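Local coordinates for protein lipase-specific foldase (Burkholderia glumae, PDB 2ES4) that helps the extracellular lipase of the bacterium to fold during its passage through the periplasm, at residues Ala232-Asp235 against Ala236-Lys239; Phe315-Pro318 against Gly319-Ile322. All coordinates share one frame; numbering follows the deposited sequence.

Contact 1: Ala232-Asp235 against Ala236-Lys239; sequences AQQD and AVTK
One turn of the alpha-helix 221-245 joins Gln234 to Thr238, four residues on, through both the backbone and the side chains. The backbone bond runs from Thr238 N to Gln234 O at 2.9 Å, and the next one along, from Lys239 N to Asp235 O, measures 3.0 Å. Over the first of these the amide of Gln234 reaches along the helix: NE2 gives an N-H to Thr238 OG1 at 3.1 Å, nearly straight at 166°, with the hydroxyl oxygen lying almost in the amide plane. A bend at chi2 (57°) swings the end of the glutamine chain back over the next turn, where it meets the threonine at about a right angle. On the way Gln234 NE2 passes 3.7 Å from CB of the buried Val237. The other end of the same amide is also held, since OE1 accepts a hydrogen bond from an aromatic side chain of the chain of another protein; engaging both ends probably fixes the rotation of the amide. That second chain packs on Gln233 and Val237 too, while Ala236 and Lys239 touch Leu261 and Thr260 in the loop between helices 250-258 and 263-294.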
loop_
_atom_site.group_PDB
_atom_site.type_symbol
_atom_site.label_atom_id
_atom_site.label_comp_id
_atom_site.label_asym_id
_atom_site.label_seq_id
_atom_site.Cartn_x
_atom_site.Cartn_y
_atom_site.Cartn_z
ATOM N N ALA B 232 14.258 -11.176 -10.866
ATOM C CA ALA B 232 15.141 -12.221 -10.342
ATOM C C ALA B 232 14.906 -12.386 -8.847
ATOM O O ALA B 232 14.865 -13.507 -8.332
ATOM C CB ALA B 232 16.594 -11.866 -10.601
ATOM N N GLN B 233 14.706 -11.255 -8.174
ATOM C CA GLN B 233 14.456 -11.214 -6.737
ATOM C C GLN B 233 13.192 -12.001 -6.381
ATOM O O GLN B 233 13.192 -12.802 -5.441
ATOM C CB GLN B 233 14.312 -9.758 -6.302
ATOM C CG GLN B 233 14.275 -9.541 -4.831
ATOM C CD GLN B 233 14.135 -8.088 -4.452
ATOM O OE1 GLN B 233 13.103 -7.462 -4.697
ATOM N NE2 GLN B 233 15.179 -7.540 -3.848
ATOM N N GLN B 234 12.145 -11.808 -7.180
ATOM C CA GLN B 234 10.875 -12.492 -6.968
ATOM C C GLN B 234 10.890 -13.946 -7.435
ATOM O O GLN B 234 10.230 -14.799 -6.834
ATOM C CB GLN B 234 9.734 -11.723 -7.647
ATOM C CG GLN B 234 8.352 -12.415 -7.617
ATOM C CD GLN B 234 7.868 -12.749 -6.209
ATOM O OE1 GLN B 234 7.890 -11.904 -5.316
ATOM N NE2 GLN B 234 7.450 -13.997 -6.004
ATOM N N ASP B 235 11.622 -14.220 -8.511
ATOM C CA ASP B 235 11.706 -15.574 -9.050
ATOM C C ASP B 235 12.255 -16.595 -8.063
ATOM O O ASP B 235 11.833 -17.745 -8.080
ATOM C CB ASP B 235 12.504 -15.610 -10.349
ATOM C CG ASP B 235 11.641 -15.331 -11.570
ATOM O OD1 ASP B 235 10.693 -16.108 -11.820
ATOM O OD2 ASP B 235 11.907 -14.344 -12.285
ATOM N N ALA B 236 13.146 -16.155 -7.175
ATOM C CA ALA B 236 13.721 -17.033 -6.154
ATOM C C ALA B 236 12.610 -17.443 -5.194
ATOM O O ALA B 236 12.484 -18.615 -4.837
ATOM C CB ALA B 236 14.822 -16.322 -5.402
ATOM N N VAL B 237 11.769 -16.475 -4.833
ATOM C CA VAL B 237 10.632 -16.725 -3.949
ATOM C C VAL B 237 9.648 -17.668 -4.651
ATOM O O VAL B 237 9.151 -18.612 -4.039
ATOM C CB VAL B 237 9.905 -15.406 -3.581
ATOM C CG1 VAL B 237 8.663 -15.680 -2.756
ATOM C CG2 VAL B 237 10.842 -14.490 -2.833
ATOM N N THR B 238 9.412 -17.426 -5.942
ATOM C CA THR B 238 8.496 -18.248 -6.734
ATOM C C THR B 238 8.944 -19.707 -6.834
ATOM O O THR B 238 8.103 -20.606 -6.834
ATOM C CB THR B 238 8.302 -17.677 -8.155
ATOM O OG1 THR B 238 7.781 -16.348 -8.064
ATOM C CG2 THR B 238 7.334 -18.527 -8.970
ATOM N N LYS B 239 10.255 -19.941 -6.899
ATOM C CA LYS B 239 10.775 -21.306 -6.982
ATOM C C LYS B 239 10.399 -22.098 -5.737
ATOM O O LYS B 239 9.993 -23.258 -5.828
ATOM C CB LYS B 239 12.288 -21.309 -7.134
ATOM C CG LYS B 239 12.789 -20.629 -8.396
ATOM C CD LYS B 239 14.279 -20.784 -8.554
ATOM C CE LYS B 239 14.581 -22.209 -8.861
ATOM N NZ LYS B 239 14.018 -22.695 -10.138
#

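Contact 2: Phe315-Pro318 against Gly319-Ile322; sequences FTAP and GEAI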
loop_
_atom_site.group_PDB
_atom_site.type_symbol
_atom_site.label_atom_id
_atom_site.label_comp_id
_atom_site.label_asym_id
_atom_site.label_seq_id
_atom_site.Cartn_x
_atom_site.Cartn_y
_atom_site.Cartn_z
ATOM N N PHE B 315 -1.832 -24.552 22.028
ATOM C CA PHE B 315 -0.927 -23.712 21.257
ATOM C C PHE B 315 -0.416 -22.591 22.137
ATOM O O PHE B 315 -1.103 -21.587 22.347
ATOM C CB PHE B 315 -1.670 -23.143 20.050
ATOM C CG PHE B 315 -2.243 -24.186 19.147
ATOM C CD1 PHE B 315 -1.410 -24.919 18.283
ATOM C CD2 PHE B 315 -3.618 -24.463 19.169
ATOM C CE1 PHE B 315 -1.942 -25.923 17.446
ATOM C CE2 PHE B 315 -4.158 -25.458 18.341
ATOM C CZ PHE B 315 -3.322 -26.190 17.479
ATOM N N THR B 316 0.789 -22.777 22.668
ATOM C CA THR B 316 1.377 -21.794 23.563
ATOM C C THR B 316 2.501 -20.948 22.985
ATOM O O THR B 316 2.981 -20.017 23.640
ATOM C CB THR B 316 1.799 -22.437 24.880
ATOM O OG1 THR B 316 2.705 -23.513 24.627
ATOM C CG2 THR B 316 0.570 -22.971 25.629
ATOM N N ALA B 317 2.940 -21.280 21.770
ATOM C CA ALA B 317 3.952 -20.471 21.084
ATOM C C ALA B 317 3.165 -19.207 20.727
ATOM O O ALA B 317 2.021 -19.313 20.262
ATOM C CB ALA B 317 4.433 -21.157 19.817
ATOM N N PRO B 318 3.724 -18.007 20.992
ATOM C CA PRO B 318 3.008 -16.764 20.676
ATOM C C PRO B 318 2.435 -16.689 19.258
ATOM O O PRO B 318 3.121 -16.993 18.280
ATOM C CB PRO B 318 4.069 -15.701 20.908
ATOM C CG PRO B 318 4.866 -16.284 22.041
ATOM C CD PRO B 318 5.035 -17.706 21.607
ATOM N N GLY B 319 1.143 -16.382 19.183
ATOM C CA GLY B 319 0.474 -16.278 17.901
ATOM C C GLY B 319 -0.233 -17.518 17.379
ATOM O O GLY B 319 -1.179 -17.389 16.597
ATOM N N GLU B 320 0.187 -18.708 17.807
ATOM C CA GLU B 320 -0.442 -19.933 17.321
ATOM C C GLU B 320 -1.883 -20.176 17.759
ATOM O O GLU B 320 -2.662 -20.754 17.001
ATOM C CB GLU B 320 0.414 -21.151 17.623
ATOM C CG GLU B 320 1.693 -21.214 16.807
ATOM C CD GLU B 320 2.330 -22.593 16.812
ATOM O OE1 GLU B 320 1.977 -23.431 17.669
ATOM O OE2 GLU B 320 3.179 -22.849 15.936
ATOM N N ALA B 321 -2.249 -19.732 18.961
ATOM C CA ALA B 321 -3.631 -19.907 19.430
ATOM C C ALA B 321 -4.562 -19.084 18.544
ATOM O O ALA B 321 -5.636 -19.548 18.147
ATOM C CB ALA B 321 -3.763 -19.486 20.870
ATOM N N ILE B 322 -4.098 -17.891 18.180
ATOM C CA ILE B 322 -4.855 -16.999 17.310
ATOM C C ILE B 322 -4.961 -17.613 15.921
ATOM O O ILE B 322 -6.018 -17.542 15.287
ATOM C CB ILE B 322 -4.201 -15.600 17.228
ATOM C CG1 ILE B 322 -4.291 -14.912 18.593
ATOM C CG2 ILE B 322 -4.880 -14.748 16.152
ATOM C CD1 ILE B 322 -3.727 -13.505 18.631
HETATM O O HOH W 1 -0.433 -18.791 21.283
#
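Ala317 O is gripped by two donors: Glu320 N donates to it at 3.1 Å, and an ordered water donates to it at 2.7 Å. The first of these bonds closes a type II beta-turn, with Pro318 and Gly319 at its corner positions, which leads from the loop after helix 300-314 into helix 320-328, Gly319 being the N-cap residue. The same water also donates to Phe315 O at 3.1 Å and accepts from Ala321 N at an equal distance. A single solvent molecule thus ties two carbonyls of the loop to an N-H of the first helical turn. The bond from Glu320 N is fairly straight, although the donor is tilted 30° from the carbonyl plane. Gly319 adopts a positive phi of 93°, where a beta carbon would collide with the carbonyl oxygen of Pro318, so the turn into the helix calls for a residue without a side chain. Beyond CG the Glu320 chain is extended, and it runs back beside Ala317, with Glu320 CD 3.9 Å from the methyl CB of Ala317. Its carboxylate, turned 71° from the ring of Phe315, brings OE1 to the ring edge rather than over a face. That oxygen is claimed by a salt bridge to Arg282 of helix 263-294, which probably stabilises its negative charge. The same helix supplies Tyr286, edge-to-face with the Phe315 ring, and Trp279, whose ring meets that of Phe315 at about 45°, so the buried phenylalanine anchors the loop on it. Pro318 packs against the backbone of the chain of another protein. At the helix start, Phe315 CB rests 3.6 Å from Ala321 N and 4.3 Å from Ala321 CB.

Overall arrangement
Both contacts are local and lie at the surface, each with one buried residue, yet they show two ways of tying neighbouring residues together. Contact 1 falls within an uninterrupted helix, where regular backbone bonds are supplemented by an amide-to-hydroxyl bridge. Contact 2 joins two helices through a loop, and water takes over part of the bonding that helical geometry would otherwise supply. Contact 1 lies on helix 221-245, contact 2 between helices 300-314 and 320-328; the centres of contacts 1 and 2 are about 30 Å apart. Contact 2 is also farther from the centre of the chain. Another protein's chain nevertheless reaches both, by hydrogen bonds, one of them weak, and packing at contact 1 but by packing at contact 2.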